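Local atomic coordinates of 2,5-dihydroxypyridine 5,6-dioxygenase (Pseudomonas putida KT2440, PDB entry 7CUP), a protein that catalyses the iron-dependent, dioxygenolytic cleavage of the 2,5-dihydroxypyridine ring between carbons 5 and 6, giving N-formylmaleamate in aerobic nicotinate degradation. Residues T197-D202 with Y261-I266; D202-T207 with L229-G234; F301-N306 with C317-P322; K150-L155 with A167-Y172. One frame throughout, in Å; residues are numbered along the deposited sequence.

How the contacts relate
From the N terminus, contact 4 comes first: it pairs the start of strand 154-158 with the end of strand 164-168 and so closes a beta hairpin. Contact 1 closes a longer loop by joining the end of strand 194-197 and the turn after it to strand 263-269. Contact 2 is nested inside that loop; it shares D202 with contact 1 and brings 202-207 against strand 227-232. Contact 3 follows in series, pairing strand 299-303 with strand 319-323. Contacts 1 and 3 belong to one antiparallel sheet and meet at the iron, while N200 and E201 of contact 1 bond to 167-172 of contact 4.

Contact 1: T197-D202 with Y261-I266; sequences TWPNED and YGISHI. With FE (Fe (III) ion), chain G.
The backbone O of T197 is gripped from strand 263-269 by two donors of unequal strength: I266 N gives a hydrogen bond of 2.9 Å, and H265 CA makes a C-H...O contact at 3.0 Å. With T197 N bonded in return to I266 O, also 2.9 Å, the two residues form an antiparallel hydrogen-bonded pair. One residue on, the chain leaves the sheet and W198 lies across H265. CB of H265 sits over one face of the indole, 4.2 Å from the centroid of the five-membered ring and 19° off its normal, a CH-pi contact. P199 turns back to the strand, its CD 3.0 Å from S264 O and 4.1 Å from I266 CD1. CG of H265 stands between its own backbone N and carbonyl carbon (chi1 62°), and from there the imidazole reaches the iron through NE2 at 2.2 Å. S302, H318 and D320 complete the protein ligands, and two waters fill out the shell. The side chain of S264 bonds to the carbonyl of P305. The pairing beside H265 and the indole against its CB are consistent with a fixed base for this metal ligand, likely to limit shifts of the imidazole.

Contact 2: D202-T207 with L229-G234; sequences DSAEGT and LEIEKG
E205 reaches back over the 229-234 segment to bond the backbone of K233. Its CB points away from that segment and CG stands anti to the carbonyl carbon (chi1 -80°); a bend at chi2 (-82°) then swings the carboxylate inward. CD comes to 4.1 Å from K233 N, and OE1 accepts the K233 N-H at 3.0 Å. The donor meets OE1 on its anti side, 15° out of the carboxylate plane, and OE1 also rests against CA and CB of E232. The carboxylates of E205 and E232 stay apart, their OE1 atoms 6.1 Å from each other.

Next to this bond the backbones pair as antiparallel strands. G206 and I231 exchange two hydrogen bonds, G206 N to I231 O and I231 N to G206 O, and T207 with E230 forms the next, non-hydrogen-bonded pair. Here strand 207-210 begins as an outer strand of a three-stranded antiparallel sheet, whose middle strand, 227-232, turns into strand 235-240 through a tight beta hairpin at K233 and G234. The chain turns a corner at G206, whose backbone angles by themselves call for glycine, since a CB would press against the preceding carbonyl.

At the hairpin turn A204 O takes the G234 N-H in its carbonyl plane, on a lone pair, at 2.6 Å. CG2 of I231 lies against the same oxygen at 3.4 Å and is 4.1 Å from A204 CB. F165 of the neighbouring strand 164-168 touches both A204 and I231. Alongside the turn, D202 O lies 3.3 Å from K233 CB.

Contact 3: F301-N306 with C317-P322; sequences FSTGPN and CHLDIP. With FE (Fe (III) ion), chain G.
A serine is among the iron ligands: S302 OG binds the metal at 2.3 Å beside H318 NE2 and D320 OD1, with H265 and two waters completing the shell. Turned away from its own N (chi1 179°), OG lies on the side of strand 319-323, where it reaches the iron and donates a hydrogen bond of 2.8 Å to L319 O. T303 N donates to the same carbonyl at 3.0 Å, so L319 O is gripped by two successive residues of strand 299-303, one an iron ligand. OD2 of D320 forms a salt bridge with R293 and accepts from a metal-bound water; ND1 of H318 is hydrogen-bonded to T73 O. Away from the metal, the F301 ring takes I321 CB over one face, 4.0 Å from the centroid, with I321 CG2 3.5 Å from F301 CE1. An alanine at F301 would remove the ring and is likely to leave a gap beside CB and CG2 of I321. A water accepts from T303 OG1 and donates to C317 O. Strands 299-303 and 319-323 run antiparallel at the edge of a five-stranded sheet: strand 263-269 lies along the former, helix 243-253 packs on L319, and strand 207-210 touches F301 and I321.

Contact 4: K150-L155 with A167-Y172; sequences KQARSL and APLGQY
A beta hairpin, strands 154-158 and 164-168, has its open end here, where one strand emerges from helix 136-151 and the other runs out into a loop. L155 and A167 form an antiparallel hydrogen-bonded pair: L155 N donates a hydrogen bond to A167 O and A167 N one to L155 O, both at 2.9 Å. S154 and P168 make the neighbouring non-hydrogen-bonded pair, where S154 CA lies 3.3 Å from A167 O. One step further, L169 N bonds to R153 O at 2.8 Å, and this bond carries the pairing one residue past strand 164-168. The donor approaches well above the carbonyl plane, 45° out of it.

L169 carries most of the side-chain contact. Its CB lies 3.7 Å from R153 O. With CG anti to the carbonyl carbon (chi1 -59°), the branched end turns over the backbone of the first strand, and CD1 comes to 3.7 Å from L155 N and 3.9 Å from L155 CB. CD1 also faces the methyl of A152 just after the helix. I266 of strand 263-269 touches both L169 and A167, linking the hairpin to the sheet that carries the iron ligands H265, S302 and D320. A serine at L169 would lose both methyls and would probably leave a gap between A152, L155 and I266. On the polar side, N200 and E201 bond to residues of the 167-172 segment, and R153 N is held by D331. The methyl of A167 packs on the other strand too, its CB 3.7 Å from L155 O.

Contact 1: T197-D202 with Y261-I266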
# COMPACT_ATOMS: atom_id res chain seq x y z
N THR A 197 -17.53 29.85 27.83
CA THR A 197 -18.89 29.55 28.35
C THR A 197 -19.90 29.75 27.23
O THR A 197 -19.49 29.87 26.06
CB THR A 197 -19.40 30.50 29.45
OG1 THR A 197 -18.38 31.34 29.98
CG2 THR A 197 -20.08 29.71 30.54
N TRP A 198 -21.18 29.78 27.60
CA TRP A 198 -22.31 30.19 26.75
C TRP A 198 -22.98 31.38 27.42
O TRP A 198 -22.97 31.48 28.64
CB TRP A 198 -23.26 29.00 26.57
CG TRP A 198 -22.65 27.86 25.81
CD1 TRP A 198 -22.96 27.47 24.55
CD2 TRP A 198 -21.64 26.96 26.29
NE1 TRP A 198 -22.19 26.39 24.19
CE2 TRP A 198 -21.37 26.06 25.24
CE3 TRP A 198 -20.97 26.79 27.51
CZ2 TRP A 198 -20.47 25.01 25.36
CZ3 TRP A 198 -20.06 25.76 27.63
CH2 TRP A 198 -19.81 24.89 26.56
N PRO A 199 -23.52 32.34 26.65
CA PRO A 199 -24.34 33.39 27.25
C PRO A 199 -25.66 32.79 27.77
O PRO A 199 -26.12 31.76 27.24
CB PRO A 199 -24.63 34.35 26.09
CG PRO A 199 -24.51 33.47 24.84
CD PRO A 199 -23.49 32.40 25.18
N ASN A 200 -26.30 33.47 28.73
CA ASN A 200 -27.68 33.11 29.18
C ASN A 200 -28.60 33.07 27.96
O ASN A 200 -28.32 33.81 26.98
CB ASN A 200 -28.16 34.07 30.27
CG ASN A 200 -27.26 33.99 31.48
OD1 ASN A 200 -26.61 32.98 31.71
ND2 ASN A 200 -27.17 35.07 32.24
N GLU A 201 -29.64 32.22 27.99
CA GLU A 201 -30.57 32.02 26.84
C GLU A 201 -31.19 33.40 26.49
O GLU A 201 -31.47 34.19 27.39
CB GLU A 201 -31.53 30.86 27.16
CG GLU A 201 -31.85 29.94 25.97
CD GLU A 201 -30.73 29.09 25.38
OE1 GLU A 201 -29.68 28.97 26.04
OE2 GLU A 201 -30.90 28.54 24.25
N ASP A 202 -31.25 33.74 25.19
CA ASP A 202 -31.90 34.96 24.60
C ASP A 202 -31.40 36.27 25.21
O ASP A 202 -32.19 37.22 25.26
CB ASP A 202 -33.42 34.87 24.71
CG ASP A 202 -33.95 33.48 24.38
OD1 ASP A 202 -33.77 33.02 23.21
OD2 ASP A 202 -34.48 32.85 25.33
N TYR A 261 -28.20 31.29 13.51
CA TYR A 261 -27.82 32.68 13.90
C TYR A 261 -27.61 32.80 15.41
O TYR A 261 -27.23 33.88 15.89
CB TYR A 261 -28.83 33.69 13.35
CG TYR A 261 -28.97 33.62 11.86
CD1 TYR A 261 -27.93 34.03 11.04
CD2 TYR A 261 -30.10 33.06 11.27
CE1 TYR A 261 -28.03 33.92 9.66
CE2 TYR A 261 -30.21 32.93 9.89
CZ TYR A 261 -29.17 33.36 9.09
OH TYR A 261 -29.24 33.22 7.73
N GLY A 262 -27.81 31.73 16.17
CA GLY A 262 -27.66 31.80 17.63
C GLY A 262 -26.20 31.86 18.05
O GLY A 262 -25.40 31.06 17.55
N ILE A 263 -25.86 32.73 19.00
CA ILE A 263 -24.51 32.76 19.60
C ILE A 263 -24.38 31.59 20.56
O ILE A 263 -25.26 31.39 21.44
CB ILE A 263 -24.20 34.09 20.26
CG1 ILE A 263 -24.36 35.26 19.29
CG2 ILE A 263 -22.80 34.06 20.86
CD1 ILE A 263 -23.45 35.20 18.05
N SER A 264 -23.31 30.81 20.37
CA SER A 264 -22.96 29.63 21.19
C SER A 264 -21.83 30.03 22.14
O SER A 264 -22.05 30.90 22.98
CB SER A 264 -22.62 28.44 20.32
OG SER A 264 -23.82 27.76 19.97
N HIS A 265 -20.66 29.42 22.05
CA HIS A 265 -19.63 29.59 23.10
C HIS A 265 -18.89 30.90 22.86
O HIS A 265 -18.86 31.39 21.71
CB HIS A 265 -18.77 28.33 23.24
CG HIS A 265 -17.99 27.96 22.03
ND1 HIS A 265 -16.78 28.55 21.74
CD2 HIS A 265 -18.22 27.05 21.07
CE1 HIS A 265 -16.29 28.03 20.63
NE2 HIS A 265 -17.17 27.11 20.20
N ILE A 266 -18.36 31.46 23.94
CA ILE A 266 -17.67 32.78 23.97
C ILE A 266 -16.54 32.59 24.95
O ILE A 266 -16.78 31.94 25.97
CB ILE A 266 -18.67 33.89 24.36
CG1 ILE A 266 -19.44 33.55 25.63
CG2 ILE A 266 -19.63 34.17 23.23
CD1 ILE A 266 -20.25 34.72 26.18
FE FE G . -18.02 26.48 18.25
O HOH W 1 -19.96 25.31 18.89
O HOH W 2 -16.43 24.80 18.45

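Contact 2: D202-T207 with L229-G234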
# COMPACT_ATOMS: atom_id res chain seq x y z
N ASP A 202 -31.25 33.74 25.19
CA ASP A 202 -31.90 34.96 24.60
C ASP A 202 -31.40 36.27 25.21
O ASP A 202 -32.19 37.22 25.26
CB ASP A 202 -33.42 34.87 24.71
CG ASP A 202 -33.95 33.48 24.38
OD1 ASP A 202 -33.77 33.02 23.21
OD2 ASP A 202 -34.48 32.85 25.33
N SER A 203 -30.12 36.38 25.56
CA SER A 203 -29.56 37.50 26.36
C SER A 203 -28.46 38.27 25.64
O SER A 203 -28.34 39.46 25.95
CB SER A 203 -29.07 36.97 27.65
OG SER A 203 -30.02 36.04 28.14
N ALA A 204 -27.62 37.64 24.81
CA ALA A 204 -26.45 38.32 24.21
C ALA A 204 -26.93 39.49 23.34
O ALA A 204 -27.90 39.30 22.59
CB ALA A 204 -25.58 37.37 23.43
N GLU A 205 -26.21 40.61 23.41
CA GLU A 205 -26.61 41.94 22.88
C GLU A 205 -25.39 42.68 22.32
O GLU A 205 -24.39 42.77 23.04
CB GLU A 205 -27.18 42.83 24.00
CG GLU A 205 -28.63 42.53 24.36
CD GLU A 205 -29.66 43.16 23.44
OE1 GLU A 205 -30.47 42.42 22.83
OE2 GLU A 205 -29.67 44.40 23.36
N GLY A 206 -25.53 43.26 21.13
CA GLY A 206 -24.62 44.34 20.67
C GLY A 206 -24.02 44.05 19.31
O GLY A 206 -24.71 43.47 18.46
N THR A 207 -22.75 44.43 19.13
CA THR A 207 -22.02 44.40 17.84
C THR A 207 -20.71 43.61 17.99
O THR A 207 -19.91 43.91 18.92
CB THR A 207 -21.75 45.83 17.35
OG1 THR A 207 -23.00 46.49 17.47
CG2 THR A 207 -21.26 45.92 15.92
N LEU A 229 -21.63 42.21 12.64
CA LEU A 229 -22.74 41.36 13.14
C LEU A 229 -23.49 42.12 14.24
O LEU A 229 -22.87 42.51 15.25
CB LEU A 229 -22.19 40.04 13.69
CG LEU A 229 -21.22 39.32 12.76
CD1 LEU A 229 -20.56 38.16 13.48
CD2 LEU A 229 -21.95 38.83 11.54
N GLU A 230 -24.78 42.35 14.01
CA GLU A 230 -25.71 42.93 15.01
C GLU A 230 -26.41 41.75 15.68
O GLU A 230 -26.97 40.88 14.95
CB GLU A 230 -26.66 43.93 14.35
CG GLU A 230 -25.96 45.21 13.91
CD GLU A 230 -26.53 45.89 12.67
OE1 GLU A 230 -27.66 45.52 12.24
OE2 GLU A 230 -25.84 46.78 12.12
N ILE A 231 -26.31 41.70 17.01
CA ILE A 231 -26.83 40.60 17.87
C ILE A 231 -27.92 41.18 18.79
O ILE A 231 -27.65 42.20 19.45
CB ILE A 231 -25.67 39.98 18.67
CG1 ILE A 231 -24.66 39.32 17.72
CG2 ILE A 231 -26.17 39.01 19.73
CD1 ILE A 231 -23.23 39.51 18.17
N GLU A 232 -29.08 40.54 18.83
CA GLU A 232 -30.20 40.92 19.73
C GLU A 232 -30.73 39.64 20.37
O GLU A 232 -31.04 38.66 19.63
CB GLU A 232 -31.28 41.69 18.97
CG GLU A 232 -30.83 43.05 18.45
CD GLU A 232 -31.68 43.58 17.31
OE1 GLU A 232 -32.91 43.38 17.36
OE2 GLU A 232 -31.11 44.14 16.35
N LYS A 233 -30.79 39.64 21.70
CA LYS A 233 -31.37 38.54 22.50
C LYS A 233 -30.70 37.25 22.01
O LYS A 233 -31.41 36.33 21.58
CB LYS A 233 -32.89 38.50 22.32
CG LYS A 233 -33.65 39.74 22.77
CD LYS A 233 -35.13 39.72 22.36
CE LYS A 233 -35.35 39.99 20.88
NZ LYS A 233 -36.51 39.25 20.34
N GLY A 234 -29.36 37.25 21.99
CA GLY A 234 -28.55 36.04 21.75
C GLY A 234 -28.51 35.58 20.30
O GLY A 234 -27.92 34.50 20.07

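Contact 3: F301-N306 with C317-P322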
# COMPACT_ATOMS: atom_id res chain seq x y z
N PHE A 301 -15.82 33.45 19.55
CA PHE A 301 -17.24 33.11 19.68
C PHE A 301 -17.61 32.11 18.60
O PHE A 301 -16.87 31.95 17.62
CB PHE A 301 -18.14 34.35 19.64
CG PHE A 301 -18.19 35.10 18.34
CD1 PHE A 301 -17.14 35.92 17.97
CD2 PHE A 301 -19.29 35.00 17.51
CE1 PHE A 301 -17.19 36.62 16.78
CE2 PHE A 301 -19.34 35.71 16.32
CZ PHE A 301 -18.29 36.52 15.96
N SER A 302 -18.77 31.50 18.80
CA SER A 302 -19.30 30.44 17.93
C SER A 302 -20.79 30.70 17.67
O SER A 302 -21.41 31.50 18.42
CB SER A 302 -19.04 29.09 18.55
OG SER A 302 -19.57 28.08 17.72
N THR A 303 -21.33 30.03 16.65
CA THR A 303 -22.74 30.14 16.23
C THR A 303 -23.33 28.74 16.08
O THR A 303 -22.56 27.78 15.86
CB THR A 303 -22.87 30.93 14.92
OG1 THR A 303 -22.36 30.13 13.85
CG2 THR A 303 -22.16 32.27 15.00
N GLY A 304 -24.66 28.65 16.19
CA GLY A 304 -25.45 27.45 15.90
C GLY A 304 -25.72 26.64 17.16
O GLY A 304 -26.21 27.17 18.16
N PRO A 305 -25.40 25.32 17.15
CA PRO A 305 -25.91 24.39 18.15
C PRO A 305 -25.35 24.65 19.55
O PRO A 305 -24.24 25.12 19.68
CB PRO A 305 -25.43 23.01 17.65
CG PRO A 305 -24.22 23.32 16.78
CD PRO A 305 -24.49 24.68 16.18
N ASN A 306 -26.14 24.34 20.57
CA ASN A 306 -25.71 24.50 21.99
C ASN A 306 -26.30 23.37 22.84
O ASN A 306 -26.20 23.51 24.07
CB ASN A 306 -26.02 25.90 22.52
CG ASN A 306 -27.50 26.29 22.50
OD1 ASN A 306 -28.34 25.57 21.95
ND2 ASN A 306 -27.82 27.44 23.07
N CYS A 317 -25.33 23.78 11.33
CA CYS A 317 -24.46 24.90 10.88
C CYS A 317 -23.66 25.46 12.07
O CYS A 317 -24.25 26.01 13.00
CB CYS A 317 -25.28 25.99 10.23
SG CYS A 317 -24.28 27.35 9.58
N HIS A 318 -22.33 25.37 12.01
CA HIS A 318 -21.42 25.75 13.12
C HIS A 318 -20.27 26.62 12.60
O HIS A 318 -19.50 26.16 11.71
CB HIS A 318 -20.92 24.48 13.79
CG HIS A 318 -19.84 24.76 14.77
ND1 HIS A 318 -18.55 24.37 14.57
CD2 HIS A 318 -19.87 25.45 15.92
CE1 HIS A 318 -17.80 24.78 15.56
NE2 HIS A 318 -18.59 25.44 16.40
N LEU A 319 -20.11 27.82 13.16
CA LEU A 319 -18.95 28.72 12.88
C LEU A 319 -18.19 29.01 14.17
O LEU A 319 -18.84 29.14 15.22
CB LEU A 319 -19.43 30.03 12.25
CG LEU A 319 -20.29 29.87 10.99
CD1 LEU A 319 -20.74 31.24 10.52
CD2 LEU A 319 -19.54 29.14 9.88
N ASP A 320 -16.86 29.00 14.08
CA ASP A 320 -15.91 29.50 15.11
C ASP A 320 -15.24 30.72 14.52
O ASP A 320 -14.73 30.64 13.37
CB ASP A 320 -14.89 28.44 15.52
CG ASP A 320 -15.50 27.40 16.45
OD1 ASP A 320 -16.49 27.74 17.09
OD2 ASP A 320 -15.00 26.27 16.49
N ILE A 321 -15.26 31.81 15.27
CA ILE A 321 -14.78 33.13 14.79
C ILE A 321 -13.91 33.77 15.88
O ILE A 321 -14.45 34.28 16.85
CB ILE A 321 -15.97 34.03 14.43
CG1 ILE A 321 -16.84 33.37 13.37
CG2 ILE A 321 -15.46 35.40 14.01
CD1 ILE A 321 -18.13 34.11 13.06
N PRO A 322 -12.57 33.75 15.72
CA PRO A 322 -11.67 34.48 16.61
C PRO A 322 -11.43 35.93 16.14
O PRO A 322 -11.23 36.16 14.98
CB PRO A 322 -10.35 33.71 16.53
CG PRO A 322 -10.41 32.94 15.21
CD PRO A 322 -11.84 32.95 14.72
FE FE G . -18.02 26.48 18.25
O HOH W 3 -24.15 28.60 12.65
O HOH W 2 -16.43 24.80 18.45
O HOH W 1 -19.96 25.31 18.89

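Contact 4: K150-L155 with A167-Y172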
# COMPACT_ATOMS: atom_id res chain seq x y z
N LYS A 150 -15.67 31.36 36.11
CA LYS A 150 -16.80 30.57 36.70
C LYS A 150 -17.72 31.49 37.52
O LYS A 150 -18.96 31.33 37.42
CB LYS A 150 -16.30 29.41 37.56
CG LYS A 150 -15.99 28.15 36.77
CD LYS A 150 -15.21 27.13 37.56
CE LYS A 150 -16.12 26.13 38.23
NZ LYS A 150 -15.39 25.35 39.26
N GLN A 151 -17.13 32.44 38.25
CA GLN A 151 -17.88 33.38 39.13
C GLN A 151 -18.37 34.63 38.35
O GLN A 151 -19.33 35.26 38.85
CB GLN A 151 -17.06 33.68 40.39
CG GLN A 151 -15.64 34.18 40.17
CD GLN A 151 -15.57 35.62 39.73
OE1 GLN A 151 -16.46 36.12 39.03
NE2 GLN A 151 -14.51 36.31 40.13
N ALA A 152 -17.80 34.99 37.19
CA ALA A 152 -18.19 36.20 36.41
C ALA A 152 -19.70 36.17 36.18
O ALA A 152 -20.25 35.07 36.06
CB ALA A 152 -17.46 36.28 35.08
N ARG A 153 -20.34 37.34 36.13
CA ARG A 153 -21.82 37.46 36.01
C ARG A 153 -22.18 37.93 34.60
O ARG A 153 -23.33 37.65 34.15
CB ARG A 153 -22.35 38.41 37.10
CG ARG A 153 -22.50 37.75 38.46
CD ARG A 153 -23.60 36.70 38.47
NE ARG A 153 -24.87 37.13 39.07
CZ ARG A 153 -25.92 37.66 38.43
NH1 ARG A 153 -25.89 37.90 37.13
NH2 ARG A 153 -27.01 37.98 39.12
N SER A 154 -21.25 38.62 33.93
CA SER A 154 -21.32 39.06 32.52
C SER A 154 -19.94 38.96 31.86
O SER A 154 -18.90 39.13 32.57
CB SER A 154 -21.84 40.47 32.43
OG SER A 154 -20.81 41.39 32.75
N LEU A 155 -19.91 38.73 30.54
CA LEU A 155 -18.70 38.94 29.71
C LEU A 155 -18.96 40.11 28.76
O LEU A 155 -20.09 40.20 28.23
CB LEU A 155 -18.36 37.64 28.96
CG LEU A 155 -17.17 37.71 28.00
CD1 LEU A 155 -16.52 36.34 27.84
CD2 LEU A 155 -17.60 38.25 26.64
N ALA A 167 -22.70 39.84 27.14
CA ALA A 167 -23.21 38.47 27.38
C ALA A 167 -23.45 38.26 28.87
O ALA A 167 -22.52 37.96 29.62
CB ALA A 167 -22.23 37.46 26.84
N PRO A 168 -24.70 38.35 29.36
CA PRO A 168 -25.01 37.89 30.71
C PRO A 168 -24.65 36.40 30.86
O PRO A 168 -24.99 35.58 30.01
CB PRO A 168 -26.52 38.17 30.85
CG PRO A 168 -26.82 39.19 29.76
CD PRO A 168 -25.89 38.83 28.63
N LEU A 169 -23.97 36.06 31.95
CA LEU A 169 -23.58 34.66 32.28
C LEU A 169 -24.30 34.18 33.54
O LEU A 169 -24.90 35.04 34.23
CB LEU A 169 -22.06 34.64 32.47
CG LEU A 169 -21.26 35.09 31.25
CD1 LEU A 169 -19.79 35.18 31.57
CD2 LEU A 169 -21.51 34.17 30.07
N GLY A 170 -24.21 32.88 33.83
CA GLY A 170 -24.70 32.21 35.06
C GLY A 170 -25.48 30.95 34.74
O GLY A 170 -25.44 30.01 35.51
N GLN A 171 -26.16 30.91 33.61
CA GLN A 171 -26.97 29.73 33.24
C GLN A 171 -26.06 28.54 32.93
O GLN A 171 -26.54 27.37 33.09
CB GLN A 171 -27.90 30.11 32.09
CG GLN A 171 -29.04 29.13 31.87
CD GLN A 171 -30.10 29.69 30.95
OE1 GLN A 171 -30.00 30.82 30.48
NE2 GLN A 171 -31.12 28.89 30.70
N TYR A 172 -24.81 28.75 32.51
CA TYR A 172 -24.05 27.67 31.82
C TYR A 172 -22.64 27.53 32.38
O TYR A 172 -22.03 28.49 32.83
CB TYR A 172 -24.01 27.92 30.32
CG TYR A 172 -25.34 27.75 29.63
CD1 TYR A 172 -25.94 26.52 29.52
CD2 TYR A 172 -25.99 28.84 29.08
CE1 TYR A 172 -27.16 26.36 28.89
CE2 TYR A 172 -27.22 28.71 28.46
CZ TYR A 172 -27.80 27.46 28.35
OH TYR A 172 -28.98 27.31 27.68